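Local coordinates for putative protein-disulfide isomerase (Pseudomonas syringae pv. tomato, PDB 3GN3) that is of unproven function but, as a member of the DsbA family, is probably a thioredoxin-fold thiol-disulfide oxidoreductase or protein-disulfide isomerase, at residues Met4-Ala8 against His138-Trp142; Pro15-Glu19 against Trp177-Gly182; Arg51-Gln55 against Trp142-Ala147. All blocks are in the same frame, centred on the assembly; numbering follows the deposited sequence.

Contact 1 (Met4-Ala8 against His138-Trp142)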
loop_
_atom_site.group_PDB
_atom_site.type_symbol
_atom_site.label_atom_id
_atom_site.label_comp_id
_atom_site.label_asym_id
_atom_site.label_seq_id
_atom_site.Cartn_x
_atom_site.Cartn_y
_atom_site.Cartn_z
ATOM N N MET A 4 -0.507 9.042 22.581
ATOM C CA MET A 4 0.038 8.190 21.477
ATOM C C MET A 4 -0.765 6.907 21.270
ATOM O O MET A 4 -0.615 5.941 22.032
ATOM C CB MET A 4 1.526 7.864 21.700
ATOM C CG MET A 4 2.456 8.610 20.743
ATOM S SD MET A 4 4.242 8.353 20.971
ATOM C CE MET A 4 4.543 6.696 20.341
ATOM N N HIS A 5 -1.612 6.906 20.233
ATOM C CA HIS A 5 -2.368 5.708 19.838
ATOM C C HIS A 5 -1.426 4.564 19.481
ATOM O O HIS A 5 -1.720 3.412 19.771
ATOM C CB HIS A 5 -3.260 5.968 18.623
ATOM C CG HIS A 5 -4.254 7.074 18.795
ATOM N ND1 HIS A 5 -5.410 6.932 19.536
ATOM C CD2 HIS A 5 -4.295 8.322 18.266
ATOM C CE1 HIS A 5 -6.107 8.054 19.478
ATOM N NE2 HIS A 5 -5.454 8.911 18.712
ATOM N N SER A 6 -0.298 4.899 18.856
ATOM C CA SER A 6 0.658 3.925 18.313
ATOM C C SER A 6 1.280 2.932 19.301
ATOM O O SER A 6 1.887 1.955 18.882
ATOM C CB SER A 6 1.776 4.644 17.546
ATOM O OG SER A 6 2.340 5.683 18.326
ATOM N N ASP A 7 1.156 3.175 20.601
ATOM C CA ASP A 7 1.730 2.229 21.559
ATOM C C ASP A 7 0.929 1.914 22.840
ATOM O O ASP A 7 1.516 1.532 23.840
ATOM C CB ASP A 7 3.203 2.582 21.876
ATOM C CG ASP A 7 3.377 3.969 22.556
ATOM O OD1 ASP A 7 4.555 4.358 22.759
ATOM O OD2 ASP A 7 2.377 4.663 22.885
ATOM N N ALA A 8 -0.394 2.027 22.810
ATOM C CA ALA A 8 -1.172 1.582 23.964
ATOM C C ALA A 8 -1.012 0.063 24.119
ATOM O O ALA A 8 -0.554 -0.425 25.168
ATOM C CB ALA A 8 -2.657 1.982 23.862
ATOM N N HIS A 138 -11.059 8.399 17.113
ATOM C CA HIS A 138 -9.687 8.612 16.663
ATOM C C HIS A 138 -8.769 7.405 16.837
ATOM O O HIS A 138 -7.933 7.142 15.970
ATOM C CB HIS A 138 -9.097 9.876 17.290
ATOM C CG HIS A 138 -9.770 11.121 16.820
ATOM N ND1 HIS A 138 -10.727 11.781 17.569
ATOM C CD2 HIS A 138 -9.689 11.785 15.642
ATOM C CE1 HIS A 138 -11.180 12.818 16.887
ATOM N NE2 HIS A 138 -10.568 12.840 15.714
ATOM N N ALA A 139 -8.936 6.672 17.939
ATOM C CA ALA A 139 -8.194 5.427 18.165
ATOM C C ALA A 139 -8.576 4.388 17.117
ATOM O O ALA A 139 -7.687 3.796 16.497
ATOM C CB ALA A 139 -8.416 4.882 19.587
ATOM N N VAL A 140 -9.883 4.182 16.922
ATOM C CA VAL A 140 -10.400 3.348 15.831
ATOM C C VAL A 140 -9.841 3.773 14.462
ATOM O O VAL A 140 -9.417 2.934 13.670
ATOM C CB VAL A 140 -11.949 3.348 15.779
ATOM C CG1 VAL A 140 -12.459 2.405 14.662
ATOM C CG2 VAL A 140 -12.555 2.960 17.145
ATOM N N LYS A 141 -9.823 5.077 14.197
ATOM C CA LYS A 141 -9.275 5.590 12.940
ATOM C C LYS A 141 -7.796 5.314 12.824
ATOM O O LYS A 141 -7.329 4.989 11.729
ATOM C CB LYS A 141 -9.558 7.092 12.737
ATOM C CG LYS A 141 -10.943 7.355 12.173
ATOM C CD LYS A 141 -11.490 8.670 12.657
ATOM C CE LYS A 141 -12.667 9.084 11.797
ATOM N NZ LYS A 141 -12.844 10.574 11.792
ATOM N N TRP A 142 -7.069 5.446 13.939
ATOM C CA TRP A 142 -5.614 5.282 13.916
ATOM C C TRP A 142 -5.206 3.855 13.489
ATOM O O TRP A 142 -4.352 3.686 12.609
ATOM C CB TRP A 142 -4.952 5.646 15.252
ATOM C CG TRP A 142 -3.456 5.633 15.070
ATOM C CD1 TRP A 142 -2.677 6.692 14.712
ATOM C CD2 TRP A 142 -2.574 4.499 15.155
ATOM N NE1 TRP A 142 -1.360 6.300 14.590
ATOM C CE2 TRP A 142 -1.269 4.956 14.838
ATOM C CE3 TRP A 142 -2.757 3.146 15.452
ATOM C CZ2 TRP A 142 -0.148 4.103 14.810
ATOM C CZ3 TRP A 142 -1.620 2.285 15.432
ATOM C CH2 TRP A 142 -0.343 2.779 15.121
#

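Contact 2 (Pro15-Glu19 against Trp177-Gly182)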
loop_
_atom_site.group_PDB
_atom_site.type_symbol
_atom_site.label_atom_id
_atom_site.label_comp_id
_atom_site.label_asym_id
_atom_site.label_seq_id
_atom_site.Cartn_x
_atom_site.Cartn_y
_atom_site.Cartn_z
ATOM N N PRO A 15 14.355 -4.337 21.542
ATOM C CA PRO A 15 14.537 -3.512 20.350
ATOM C C PRO A 15 13.974 -4.119 19.049
ATOM O O PRO A 15 13.815 -3.397 18.068
ATOM C CB PRO A 15 16.066 -3.371 20.255
ATOM C CG PRO A 15 16.591 -4.611 20.865
ATOM C CD PRO A 15 15.584 -5.079 21.891
ATOM N N ARG A 16 13.709 -5.424 19.023
ATOM C CA ARG A 16 13.055 -6.016 17.862
ATOM C C ARG A 16 11.536 -5.874 17.999
ATOM O O ARG A 16 10.958 -6.377 18.950
ATOM C CB ARG A 16 13.484 -7.471 17.652
ATOM C CG ARG A 16 14.960 -7.605 17.324
ATOM C CD ARG A 16 15.277 -8.912 16.591
ATOM N NE ARG A 16 16.417 -8.766 15.668
ATOM C CZ ARG A 16 17.707 -8.922 15.998
ATOM N NH1 ARG A 16 18.068 -9.237 17.241
ATOM N NH2 ARG A 16 18.649 -8.754 15.081
ATOM N N LEU A 17 10.905 -5.188 17.042
ATOM C CA LEU A 17 9.478 -4.889 17.106
ATOM C C LEU A 17 8.615 -5.910 16.363
ATOM O O LEU A 17 8.766 -6.120 15.149
ATOM C CB LEU A 17 9.203 -3.456 16.612
ATOM C CG LEU A 17 7.761 -2.924 16.653
ATOM C CD1 LEU A 17 7.103 -3.048 18.023
ATOM C CD2 LEU A 17 7.683 -1.484 16.141
ATOM N N PHE A 18 7.709 -6.531 17.108
ATOM C CA PHE A 18 6.836 -7.564 16.585
ATOM C C PHE A 18 5.411 -7.057 16.604
ATOM O O PHE A 18 4.813 -6.934 17.679
ATOM C CB PHE A 18 6.930 -8.803 17.462
ATOM C CG PHE A 18 6.194 -9.989 16.931
ATOM C CD1 PHE A 18 6.404 -10.445 15.637
ATOM C CD2 PHE A 18 5.322 -10.690 17.738
ATOM C CE1 PHE A 18 5.728 -11.567 15.161
ATOM C CE2 PHE A 18 4.652 -11.828 17.260
ATOM C CZ PHE A 18 4.854 -12.255 15.979
ATOM N N GLU A 19 4.864 -6.749 15.427
ATOM C CA GLU A 19 3.501 -6.223 15.351
ATOM C C GLU A 19 2.563 -7.256 14.776
ATOM O O GLU A 19 2.886 -7.901 13.771
ATOM C CB GLU A 19 3.458 -4.951 14.532
ATOM C CG GLU A 19 4.371 -3.893 15.074
ATOM C CD GLU A 19 4.352 -2.651 14.240
ATOM O OE1 GLU A 19 3.364 -1.887 14.319
ATOM O OE2 GLU A 19 5.328 -2.444 13.498
ATOM N N TRP A 177 8.221 -18.547 15.667
ATOM C CA TRP A 177 8.149 -17.085 15.797
ATOM C C TRP A 177 9.408 -16.543 16.421
ATOM O O TRP A 177 9.931 -15.536 15.955
ATOM C CB TRP A 177 6.944 -16.591 16.605
ATOM C CG TRP A 177 5.585 -16.896 16.004
ATOM C CD1 TRP A 177 5.316 -17.454 14.767
ATOM C CD2 TRP A 177 4.313 -16.619 16.605
ATOM N NE1 TRP A 177 3.950 -17.553 14.584
ATOM C CE2 TRP A 177 3.313 -17.048 15.692
ATOM C CE3 TRP A 177 3.919 -16.052 17.829
ATOM C CZ2 TRP A 177 1.933 -16.935 15.974
ATOM C CZ3 TRP A 177 2.531 -15.934 18.109
ATOM C CH2 TRP A 177 1.563 -16.374 17.180
ATOM N N VAL A 178 9.910 -17.221 17.454
ATOM C CA VAL A 178 11.107 -16.745 18.167
ATOM C C VAL A 178 12.325 -16.673 17.225
ATOM O O VAL A 178 13.027 -15.644 17.202
ATOM C CB VAL A 178 11.414 -17.589 19.458
ATOM C CG1 VAL A 178 12.504 -16.942 20.309
ATOM C CG2 VAL A 178 10.155 -17.785 20.283
ATOM N N SER A 179 12.551 -17.724 16.426
ATOM C CA SER A 179 13.666 -17.679 15.447
ATOM C C SER A 179 13.400 -16.698 14.313
ATOM O O SER A 179 14.329 -16.039 13.864
ATOM C CB SER A 179 13.996 -19.036 14.826
ATOM O OG SER A 179 13.233 -20.072 15.387
ATOM N N ASP A 180 12.150 -16.630 13.833
ATOM C CA ASP A 180 11.758 -15.657 12.798
ATOM C C ASP A 180 12.069 -14.246 13.280
ATOM O O ASP A 180 12.673 -13.459 12.543
ATOM C CB ASP A 180 10.264 -15.744 12.474
ATOM C CG ASP A 180 9.880 -17.032 11.765
ATOM O OD1 ASP A 180 10.782 -17.733 11.253
ATOM O OD2 ASP A 180 8.665 -17.343 11.709
ATOM N N ILE A 181 11.671 -13.929 14.517
ATOM C CA ILE A 181 11.976 -12.623 15.084
ATOM C C ILE A 181 13.505 -12.429 15.156
ATOM O O ILE A 181 14.022 -11.372 14.761
ATOM C CB ILE A 181 11.232 -12.345 16.434
ATOM C CG1 ILE A 181 9.724 -12.199 16.174
ATOM C CG2 ILE A 181 11.767 -11.074 17.087
ATOM C CD1 ILE A 181 8.804 -12.563 17.331
ATOM N N GLY A 182 14.216 -13.465 15.610
ATOM C CA GLY A 182 15.676 -13.463 15.631
ATOM C C GLY A 182 16.210 -13.121 17.004
ATOM O O GLY A 182 16.358 -11.953 17.336
#

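Contact 3 (Arg51-Gln55 against Trp142-Ala147)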
loop_
_atom_site.group_PDB
_atom_site.type_symbol
_atom_site.label_atom_id
_atom_site.label_comp_id
_atom_site.label_asym_id
_atom_site.label_seq_id
_atom_site.Cartn_x
_atom_site.Cartn_y
_atom_site.Cartn_z
ATOM N N ARG A 51 3.373 -5.612 19.865
ATOM C CA ARG A 51 2.213 -4.708 19.785
ATOM C C ARG A 51 1.071 -5.329 19.005
ATOM O O ARG A 51 1.276 -5.910 17.933
ATOM C CB ARG A 51 2.574 -3.375 19.141
ATOM C CG ARG A 51 3.811 -2.742 19.704
ATOM C CD ARG A 51 3.840 -1.287 19.396
ATOM N NE ARG A 51 4.680 -0.587 20.351
ATOM C CZ ARG A 51 5.718 0.154 20.010
ATOM N NH1 ARG A 51 6.029 0.305 18.740
ATOM N NH2 ARG A 51 6.434 0.752 20.930
ATOM N N ILE A 52 -0.126 -5.190 19.555
ATOM C CA ILE A 52 -1.358 -5.522 18.865
ATOM C C ILE A 52 -1.906 -4.306 18.079
ATOM O O ILE A 52 -1.971 -3.186 18.603
ATOM C CB ILE A 52 -2.411 -6.042 19.857
ATOM C CG1 ILE A 52 -1.869 -7.282 20.570
ATOM C CG2 ILE A 52 -3.750 -6.337 19.139
ATOM C CD1 ILE A 52 -2.710 -7.760 21.752
ATOM N N ARG A 53 -2.272 -4.529 16.815
ATOM C CA ARG A 53 -3.047 -3.542 16.059
ATOM C C ARG A 53 -4.347 -4.216 15.701
ATOM O O ARG A 53 -4.379 -5.420 15.443
ATOM C CB ARG A 53 -2.361 -3.076 14.779
ATOM C CG ARG A 53 -0.852 -2.971 14.789
ATOM C CD ARG A 53 -0.359 -2.162 15.944
ATOM N NE ARG A 53 0.925 -1.517 15.709
ATOM C CZ ARG A 53 1.422 -0.593 16.526
ATOM N NH1 ARG A 53 0.735 -0.256 17.600
ATOM N NH2 ARG A 53 2.588 -0.005 16.267
ATOM N N LEU A 54 -5.424 -3.438 15.678
ATOM C CA LEU A 54 -6.740 -4.004 15.463
ATOM C C LEU A 54 -7.130 -3.927 13.987
ATOM O O LEU A 54 -7.201 -2.845 13.393
ATOM C CB LEU A 54 -7.753 -3.318 16.391
ATOM C CG LEU A 54 -7.367 -3.467 17.874
ATOM C CD1 LEU A 54 -8.220 -2.576 18.736
ATOM C CD2 LEU A 54 -7.426 -4.923 18.356
ATOM N N GLN A 55 -7.330 -5.092 13.389
ATOM C CA GLN A 55 -7.678 -5.206 11.980
ATOM C C GLN A 55 -9.150 -5.528 11.912
ATOM O O GLN A 55 -9.535 -6.708 11.961
ATOM C CB GLN A 55 -6.861 -6.336 11.330
ATOM C CG GLN A 55 -7.286 -6.746 9.898
ATOM C CD GLN A 55 -6.803 -5.769 8.843
ATOM O OE1 GLN A 55 -6.351 -4.666 9.162
ATOM N NE2 GLN A 55 -6.880 -6.171 7.580
ATOM N N TRP A 142 -7.069 5.446 13.939
ATOM C CA TRP A 142 -5.614 5.282 13.916
ATOM C C TRP A 142 -5.206 3.855 13.489
ATOM O O TRP A 142 -4.352 3.686 12.609
ATOM C CB TRP A 142 -4.952 5.646 15.252
ATOM C CG TRP A 142 -3.456 5.633 15.070
ATOM C CD1 TRP A 142 -2.677 6.692 14.712
ATOM C CD2 TRP A 142 -2.574 4.499 15.155
ATOM N NE1 TRP A 142 -1.360 6.300 14.590
ATOM C CE2 TRP A 142 -1.269 4.956 14.838
ATOM C CE3 TRP A 142 -2.757 3.146 15.452
ATOM C CZ2 TRP A 142 -0.148 4.103 14.810
ATOM C CZ3 TRP A 142 -1.620 2.285 15.432
ATOM C CH2 TRP A 142 -0.343 2.779 15.121
ATOM N N HIS A 143 -5.823 2.847 14.120
ATOM C CA HIS A 143 -5.568 1.451 13.782
ATOM C C HIS A 143 -5.884 1.164 12.328
ATOM O O HIS A 143 -5.046 0.629 11.604
ATOM C CB HIS A 143 -6.338 0.530 14.716
ATOM C CG HIS A 143 -5.735 0.466 16.082
ATOM N ND1 HIS A 143 -4.843 -0.516 16.455
ATOM C CD2 HIS A 143 -5.844 1.302 17.145
ATOM C CE1 HIS A 143 -4.453 -0.301 17.700
ATOM N NE2 HIS A 143 -5.040 0.800 18.136
ATOM N N THR A 144 -7.068 1.582 11.897
ATOM C CA THR A 144 -7.507 1.363 10.541
ATOM C C THR A 144 -6.580 2.030 9.529
ATOM O O THR A 144 -6.085 1.377 8.595
ATOM C CB THR A 144 -8.924 1.816 10.405
ATOM O OG1 THR A 144 -9.686 1.105 11.386
ATOM C CG2 THR A 144 -9.462 1.505 9.025
ATOM N N LYS A 145 -6.293 3.306 9.763
ATOM C CA LYS A 145 -5.383 4.058 8.924
ATOM C C LYS A 145 -3.977 3.395 8.831
ATOM O O LYS A 145 -3.365 3.325 7.747
ATOM C CB LYS A 145 -5.316 5.496 9.448
ATOM C CG LYS A 145 -4.835 6.499 8.446
ATOM C CD LYS A 145 -4.897 7.886 9.023
ATOM C CE LYS A 145 -4.017 8.846 8.230
ATOM N NZ LYS A 145 -4.382 10.267 8.520
ATOM N N TYR A 146 -3.475 2.895 9.958
ATOM C CA TYR A 146 -2.140 2.315 10.006
ATOM C C TYR A 146 -2.124 0.988 9.244
ATOM O O TYR A 146 -1.200 0.716 8.447
ATOM C CB TYR A 146 -1.707 2.143 11.466
ATOM C CG TYR A 146 -0.303 1.640 11.675
ATOM C CD1 TYR A 146 0.805 2.464 11.453
ATOM C CD2 TYR A 146 -0.084 0.340 12.108
ATOM C CE1 TYR A 146 2.108 1.991 11.661
ATOM C CE2 TYR A 146 1.196 -0.151 12.313
ATOM C CZ TYR A 146 2.288 0.673 12.092
ATOM O OH TYR A 146 3.554 0.163 12.323
ATOM N N ALA A 147 -3.172 0.191 9.480
ATOM C CA ALA A 147 -3.400 -1.077 8.778
ATOM C C ALA A 147 -3.443 -0.871 7.258
ATOM O O ALA A 147 -2.654 -1.471 6.504
ATOM C CB ALA A 147 -4.673 -1.740 9.282
HETATM O O HOH W 1 -8.954 -1.770 11.569
#

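Contact 1 (Met4-Ala8 against His138-Trp142)
His5 and Ser6 lie side by side over one face of the Trp142 indole, and most of the close contacts gather there. The methylene of His5 covers the five-membered ring, its CB 3.9 Å from the ring centroid and 25° off the normal, a CH-pi contact made by the base of the side chain rather than by the imidazole. Ser6 does the same for the six-membered ring with its backbone: CA sits 3.8 Å from that centroid, while CB of Ser6 comes within 3.4 Å of CZ2 of Trp142. The indole reaches this position because CG of Trp142 is anti to its backbone N (chi1 -172°), which carries the ring off the helix and under the short 3-10 turn at the start of the chain.

That turn precedes the edge strand 10-12 of the central sheet, whereas Trp142 belongs to helix 137-150, so the contact fastens the N-terminal segment of a DsbA-family chain to one of its helices. Tyr146 stacks on the same indole, and Leu163 of a second subunit packs against it; Asn161 of that subunit reaches Ser6.

The imidazole of His5 runs outward along the helix surface, nearly parallel to the indole (planes at 23°) but slid so far that the rings barely overlap, their centroids 5.5 Å apart. It still rests against Ala139, with ND1 3.4 Å from CA of that residue, and the carbonyl O of His138 lies over one face of the ring. That oxygen is already engaged by the helical bond from Trp142 N. Beyond this, at the exposed His138, the fit slackens: on the solvent side NE2 of His5 comes no nearer than 4.0 Å to CB of His138, whose own imidazole turns away.

Contact 2 (Pro15-Glu19 against Trp177-Gly182)
This is a buried, mainly apolar strand-to-helix contact, in which the last helix of the chain, 174-181, lies against one face of the central sheet over strand 16-22. Such layering of helices on a mixed sheet belongs to the thioredoxin-like fold expected of a DsbA relative. The segment axes approach to 10.5 Å at 129°, a spacing filled by side chains from both elements.

Phe18 and Ile181 form the middle of the contact. With CG1 of Ile181 anti to its carbonyl carbon, the longer branch stands up from the helix and sets its end over the face of the phenyl ring: CD1 is 3.7 Å from the Phe18 centroid and 14° off the normal, a CH-pi contact with the two side chains crossing at about a right angle. One helical turn earlier, Trp177 meets the far end of Phe18 obliquely, the planes at 48° and CE2 of Phe18 4.3 Å from CE3 of Trp177. The indole NE1 is bonded to Ser169 O. Leu39 of helix 36-43 and Ile160 of strand 157-160 pack on both Phe18 and Ile181.

Toward the chain terminus aromatic packing gives way to the aliphatic part of Arg16. The other branch of Ile181, CG2, lies 4.0 Å from CB of Arg16, and the arginine chain runs on beside the last residues of the chain, where its CD is 3.3 Å from the carbonyl O of Ile181.

Contact 3 (Arg51-Gln55 against Trp142-Ala147)
Hydrogen bonding gathers round Leu54, at the end of strand 48-54, where His143 points in from helix 137-150. Leu54 N donates to ND1 of His143 over 3.1 Å, nearly straight at 167°, although the donor stands 35° out of the imidazole plane. This is consistent with ND1 carrying no proton. On the carbonyl side of the same residue, a water bridges strand and helix, donating to Leu54 O at 2.7 Å and to Thr144 OG1 at 3.0 Å.

Charged and aromatic groups meet around Arg53. Its chain, bent at chi2, sets a guanidinium face against the edge of the Trp142 indole, with CH2 of Trp142 4.1 Å from CZ of Arg53. Tyr146 comes in obliquely, its CE2 3.7 Å from NE of Arg53; the polar ends of both residues turn to Glu19.

Van der Waals contacts complete the interface: Leu54 CG lies over one face of the His143 ring, and CB of Ala147 touches OE1 of Gln55, whose NE2 bonds His153 O. The axes of segments 51-54 and 142-147 lie at 95°, an alpha-on-beta packing consistent with a DsbA-type thioredoxin core.

In the fold
Contact 3 is the most thoroughly buried of the three, contact 2 is also largely buried though it opens at the chain terminus, and contact 1 is partly exposed. Contacts 1 and 3 share helix 137-150 and Trp142, whose indole meets the N-terminal turn with a face and Arg53 with an edge; Ser6 O also probably hydrogen-bonds Arg53 NH1. Contacts 2 and 3 rest on the neighbouring strands 16-22 and 48-54, and Glu19 joins them through OE1, which forms a salt bridge with Arg53 NH2 and a probable hydrogen bond with Tyr146 OH. C-H groups laid on aromatic faces dominate contacts 1 and 2, whereas contact 3 adds a direct hydrogen bond and a water bridge.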